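Local coordinates for protein dTDP-4-dehydrorhamnose 3,5-epimerase (Elizabethkingia anophelis NUHP1, PDB 6C46) that probably catalyses the epimerisation of the C3' and C5' positions of dTDP-4-dehydro-6-deoxyglucose on the pathway to dTDP-L-rhamnose, and binds calcium, at residues Q72-H76 with N144-K148; F53-S59 with V137-D143. One frame throughout, in Å; residues are numbered along the deposited sequence.

Contact 1: residues Q72-H76 with N144-K148; sequences QKGKH and NFYNK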
# COMPACT_ATOMS: atom_id res chain seq x y z
N GLN A 72 14.34 -14.78 -0.48
CA GLN A 72 15.40 -14.66 0.51
C GLN A 72 15.40 -15.93 1.34
O GLN A 72 14.33 -16.48 1.64
CB GLN A 72 15.22 -13.40 1.40
CG GLN A 72 15.53 -12.11 0.63
CD GLN A 72 15.57 -10.84 1.46
OE1 GLN A 72 16.01 -9.80 0.96
NE2 GLN A 72 15.17 -10.92 2.72
N LYS A 73 16.58 -16.42 1.68
CA LYS A 73 16.72 -17.73 2.32
C LYS A 73 16.58 -17.66 3.84
O LYS A 73 16.92 -16.65 4.47
CB LYS A 73 18.07 -18.36 1.99
CG LYS A 73 18.25 -18.74 0.54
CD LYS A 73 19.67 -19.32 0.35
CE LYS A 73 20.13 -19.20 -1.10
NZ LYS A 73 21.54 -19.67 -1.32
N GLY A 74 16.12 -18.76 4.42
CA GLY A 74 16.24 -18.97 5.86
C GLY A 74 15.45 -17.95 6.67
O GLY A 74 14.31 -17.60 6.35
N LYS A 75 16.07 -17.45 7.74
CA LYS A 75 15.38 -16.53 8.63
C LYS A 75 15.09 -15.18 7.98
O LYS A 75 14.38 -14.37 8.58
CB LYS A 75 16.20 -16.29 9.89
CG LYS A 75 17.47 -15.53 9.67
CD LYS A 75 18.33 -15.63 10.95
CE LYS A 75 19.54 -14.74 10.90
NZ LYS A 75 20.14 -14.66 12.27
N HIS A 76 15.65 -14.92 6.79
CA HIS A 76 15.38 -13.69 6.05
C HIS A 76 14.25 -13.84 5.05
O HIS A 76 13.90 -12.85 4.39
CB HIS A 76 16.66 -13.24 5.34
CG HIS A 76 17.77 -12.92 6.30
ND1 HIS A 76 17.75 -11.78 7.08
CD2 HIS A 76 18.88 -13.61 6.66
CE1 HIS A 76 18.82 -11.77 7.86
NE2 HIS A 76 19.53 -12.86 7.62
N ASN A 144 9.16 -9.28 5.99
CA ASN A 144 10.50 -9.36 6.55
C ASN A 144 11.37 -8.38 5.79
O ASN A 144 11.02 -7.96 4.68
CB ASN A 144 11.06 -10.79 6.46
CG ASN A 144 12.06 -11.13 7.54
OD1 ASN A 144 12.60 -10.25 8.23
ND2 ASN A 144 12.35 -12.43 7.67
N PHE A 145 12.51 -8.05 6.36
CA PHE A 145 13.33 -6.98 5.81
C PHE A 145 14.31 -7.51 4.76
O PHE A 145 14.66 -8.70 4.73
CB PHE A 145 14.08 -6.28 6.95
CG PHE A 145 13.16 -5.62 7.95
CD1 PHE A 145 12.48 -4.45 7.61
CD2 PHE A 145 12.95 -6.17 9.20
CE1 PHE A 145 11.60 -3.84 8.51
CE2 PHE A 145 12.07 -5.58 10.12
CZ PHE A 145 11.41 -4.40 9.76
N TYR A 146 14.72 -6.60 3.88
CA TYR A 146 15.71 -6.87 2.85
C TYR A 146 17.03 -7.38 3.43
O TYR A 146 17.55 -6.83 4.40
CB TYR A 146 15.97 -5.58 2.05
CG TYR A 146 17.08 -5.70 1.04
CD1 TYR A 146 16.87 -6.33 -0.18
CD2 TYR A 146 18.33 -5.15 1.29
CE1 TYR A 146 17.89 -6.42 -1.13
CE2 TYR A 146 19.36 -5.23 0.35
CZ TYR A 146 19.12 -5.87 -0.86
OH TYR A 146 20.13 -5.97 -1.80
N ASN A 147 17.60 -8.41 2.79
CA ASN A 147 18.94 -8.88 3.17
C ASN A 147 19.62 -9.45 1.93
O ASN A 147 19.27 -10.56 1.49
CB ASN A 147 18.85 -9.91 4.30
CG ASN A 147 20.22 -10.40 4.74
OD1 ASN A 147 20.82 -11.28 4.11
ND2 ASN A 147 20.75 -9.80 5.79
N LYS A 148 20.60 -8.73 1.40
CA LYS A 148 21.20 -9.11 0.12
C LYS A 148 21.89 -10.46 0.19
O LYS A 148 21.81 -11.27 -0.75
CB LYS A 148 22.18 -8.04 -0.36
CG LYS A 148 22.81 -8.41 -1.70
CD LYS A 148 23.53 -7.26 -2.40
CE LYS A 148 23.53 -7.46 -3.93
NZ LYS A 148 23.74 -8.89 -4.34
O HOH W 1 15.80 -9.81 6.98
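The side-chain amide of Gln72 docks on the backbone of Phe145 and Asn147, joining two loops at the rim of the cupin barrel of this RmlC-type epimerase. From CB the Gln72 chain runs extended: CG comes no nearer than 4.1 Å to Asn147 O, CD approaches Asn147 N to 3.4 Å, and the amide at the end makes the bonds. Its OE1 accepts Asn147 N at 2.8 Å, a nearly straight bond (168° at the hydrogen), although the donor stands above the carbonyl plane. Its NE2 spends one hydrogen on Phe145 O and the other on His76 O, both acceptors close to the amide plane, and these three bonds fix the rotation of the group. The bonded groups, Phe145 O and Asn147 N, flank Tyr146 along the chain, the residue predicted to stack on the thymidine ring of the substrate, so Gln72 probably helps to set its backbone. Further out, Asn147 lays its side-chain amide over one face of the His76 imidazole, the planes 15° apart, with Asn147 CG above the ring centre; Lys75 CG lies against the opposite face, toward its rim. Asn144 ND2 donates a bent hydrogen bond to Lys75 O and another to Ala77 O. A water in the plane of the imidazole completes the join, 2.8 Å from His76 ND1 and donating to Phe145 O.

Contact 2: residues F53-S59 with V137-D143; sequences FVQDNIS and VFSYKCD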
# COMPACT_ATOMS: atom_id res chain seq x y z
N PHE A 53 3.06 -6.90 7.98
CA PHE A 53 3.98 -6.45 6.94
C PHE A 53 4.79 -5.24 7.41
O PHE A 53 4.25 -4.36 8.09
CB PHE A 53 3.21 -6.14 5.66
CG PHE A 53 2.61 -7.40 5.06
CD1 PHE A 53 3.36 -8.21 4.23
CD2 PHE A 53 1.34 -7.82 5.44
CE1 PHE A 53 2.83 -9.41 3.72
CE2 PHE A 53 0.80 -9.02 4.94
CZ PHE A 53 1.55 -9.81 4.08
N VAL A 54 6.08 -5.22 7.05
CA VAL A 54 7.04 -4.26 7.60
C VAL A 54 7.68 -3.39 6.53
O VAL A 54 8.42 -2.45 6.87
CB VAL A 54 8.16 -4.97 8.40
CG1 VAL A 54 7.59 -5.74 9.58
CG2 VAL A 54 8.96 -5.88 7.48
N GLN A 55 7.46 -3.68 5.25
CA GLN A 55 8.13 -2.96 4.19
C GLN A 55 7.19 -2.95 2.99
O GLN A 55 6.53 -3.96 2.71
CB GLN A 55 9.44 -3.63 3.81
CG GLN A 55 10.09 -2.99 2.63
CD GLN A 55 11.19 -3.83 2.05
OE1 GLN A 55 10.92 -4.90 1.48
NE2 GLN A 55 12.42 -3.37 2.17
N ASP A 56 7.13 -1.83 2.29
CA ASP A 56 6.34 -1.69 1.07
C ASP A 56 7.26 -1.21 -0.04
O ASP A 56 8.00 -0.23 0.16
CB ASP A 56 5.19 -0.69 1.24
CG ASP A 56 4.28 -1.04 2.40
OD1 ASP A 56 4.40 -2.15 2.94
OD2 ASP A 56 3.45 -0.19 2.78
N ASN A 57 7.19 -1.85 -1.21
CA ASN A 57 8.06 -1.54 -2.33
C ASN A 57 7.21 -1.30 -3.57
O ASN A 57 6.16 -1.92 -3.74
CB ASN A 57 9.04 -2.69 -2.62
CG ASN A 57 9.77 -3.14 -1.37
OD1 ASN A 57 10.72 -2.51 -0.95
ND2 ASN A 57 9.33 -4.26 -0.77
N ILE A 58 7.68 -0.41 -4.43
CA ILE A 58 6.99 -0.06 -5.66
C ILE A 58 7.96 -0.16 -6.83
O ILE A 58 9.10 0.32 -6.74
CB ILE A 58 6.40 1.37 -5.59
CG1 ILE A 58 5.39 1.49 -4.45
CG2 ILE A 58 5.75 1.75 -6.91
CD1 ILE A 58 4.07 0.73 -4.72
N SER A 59 7.50 -0.72 -7.94
CA SER A 59 8.28 -0.61 -9.17
C SER A 59 7.36 -0.33 -10.34
O SER A 59 6.19 -0.72 -10.34
CB SER A 59 9.11 -1.88 -9.42
OG SER A 59 8.25 -2.96 -9.67
N VAL A 137 2.67 -0.52 -12.81
CA VAL A 137 3.19 -0.22 -11.48
C VAL A 137 2.83 -1.40 -10.58
O VAL A 137 1.66 -1.82 -10.51
CB VAL A 137 2.67 1.12 -10.93
CG1 VAL A 137 3.15 1.35 -9.50
CG2 VAL A 137 3.22 2.27 -11.78
N PHE A 138 3.85 -1.97 -9.95
CA PHE A 138 3.74 -3.20 -9.18
C PHE A 138 4.02 -2.87 -7.72
O PHE A 138 4.98 -2.17 -7.43
CB PHE A 138 4.76 -4.24 -9.69
CG PHE A 138 4.67 -5.60 -9.02
CD1 PHE A 138 3.65 -6.49 -9.37
CD2 PHE A 138 5.64 -6.02 -8.11
CE1 PHE A 138 3.59 -7.77 -8.79
CE2 PHE A 138 5.58 -7.31 -7.53
CZ PHE A 138 4.53 -8.17 -7.87
N SER A 139 3.18 -3.36 -6.82
CA SER A 139 3.33 -3.10 -5.40
C SER A 139 3.58 -4.41 -4.68
O SER A 139 2.85 -5.39 -4.89
CB SER A 139 2.07 -2.42 -4.85
OG SER A 139 1.91 -2.65 -3.46
N TYR A 140 4.60 -4.46 -3.83
CA TYR A 140 4.75 -5.65 -3.01
C TYR A 140 5.12 -5.26 -1.59
O TYR A 140 6.03 -4.47 -1.37
CB TYR A 140 5.76 -6.65 -3.59
CG TYR A 140 7.17 -6.22 -3.90
CD1 TYR A 140 8.23 -6.69 -3.13
CD2 TYR A 140 7.46 -5.40 -4.99
CE1 TYR A 140 9.53 -6.34 -3.40
CE2 TYR A 140 8.76 -5.04 -5.27
CZ TYR A 140 9.79 -5.51 -4.48
OH TYR A 140 11.09 -5.16 -4.75
N LYS A 141 4.34 -5.78 -0.65
CA LYS A 141 4.58 -5.64 0.78
C LYS A 141 5.25 -6.91 1.26
O LYS A 141 4.84 -8.01 0.88
CB LYS A 141 3.27 -5.43 1.55
CG LYS A 141 2.31 -4.39 0.93
CD LYS A 141 1.14 -4.03 1.87
CE LYS A 141 1.61 -3.28 3.13
NZ LYS A 141 0.52 -2.85 4.07
N CYS A 142 6.26 -6.76 2.12
CA CYS A 142 7.02 -7.91 2.60
C CYS A 142 6.88 -8.00 4.10
O CYS A 142 6.92 -6.97 4.78
CB CYS A 142 8.49 -7.79 2.26
SG CYS A 142 8.78 -7.67 0.48
N ASP A 143 6.80 -9.23 4.61
CA ASP A 143 6.71 -9.45 6.05
C ASP A 143 8.09 -9.66 6.69
O ASP A 143 8.17 -10.10 7.83
CB ASP A 143 5.72 -10.60 6.35
CG ASP A 143 6.36 -11.99 6.36
OD1 ASP A 143 7.45 -12.22 5.80
OD2 ASP A 143 5.71 -12.90 6.93
O HOH W 2 3.83 -1.34 -1.61
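Strands 55-59 and 137-142 pair antiparallel in the cupin barrel, and a classic beta bulge ends the pairing where Val54 and Gln55 both face Cys142. Val54 N makes the strong bond to Cys142 O, at 3.0 Å, whereas that from Gln55 N is weak.

Packing is tight on the face carrying Gln55, Asn57, Tyr140 and Cys142. With its CG between the backbone N and the carbonyl carbon (chi1 56°), Tyr140 turns its ring back across the neighbouring strand, and Asn57 CB sits over one ring face in a CH-pi contact, 3.6 Å from the centroid. The Asn57 amide is held by Gln55: Asn57 ND2 donates to Gln55 OE1 at 2.8 Å; OE1 lies in the Asn57 amide plane, while ND2 stands well above the Gln55 carbonyl plane. Cys142 SG nestles beside this amide pair. Tyr140 is the predicted proton donor, and the contact with Asn57 probably helps to fix its ring.

The other face is looser only at the partly exposed Ser139, where a water bridges Asn57 O and Ser139 OG. Beside it Asp56 OD1 packs against Lys141 CE at 3.0 Å, the two side chains lying side by side, yet their charged ends do not pair: Asp56 OD1 and Lys141 NZ are 4.1 Å apart. Both charges are instead met by the second subunit, Lys141 by Asp56 of that subunit and Asp56 by its Lys141, where strand 55-59 pairs antiparallel with a strand of the second subunit and the sheet runs on across the interface. An apolar contact closes the far end, with Ile58 CG2 3.7 Å from Val137 CG1. At the bulge, the Phe53 ring turns its edge to the Cys142 carbonyl carbon, CD1 lying 3.5 Å from Cys142 C.

Overall arrangement
After the strands and helix up to residue 47, the chain lays down 53-59, then strand 66-72 and the turn 72-76, before returning much later as the continuous run 137-148. Contact 2 closes a span of 77 intervening residues, contact 1 one of 67, and because their segments alternate the two loops cross rather than nest. Contact 2 lies within the six-stranded sheet, at the strand outermost within this chain; contact 1 joins the end of a strand of the five-stranded sheet to the loop leaving strand 135-142. The two touch where Phe145 CE1 packs on Val54 CG2, at 3.5 Å.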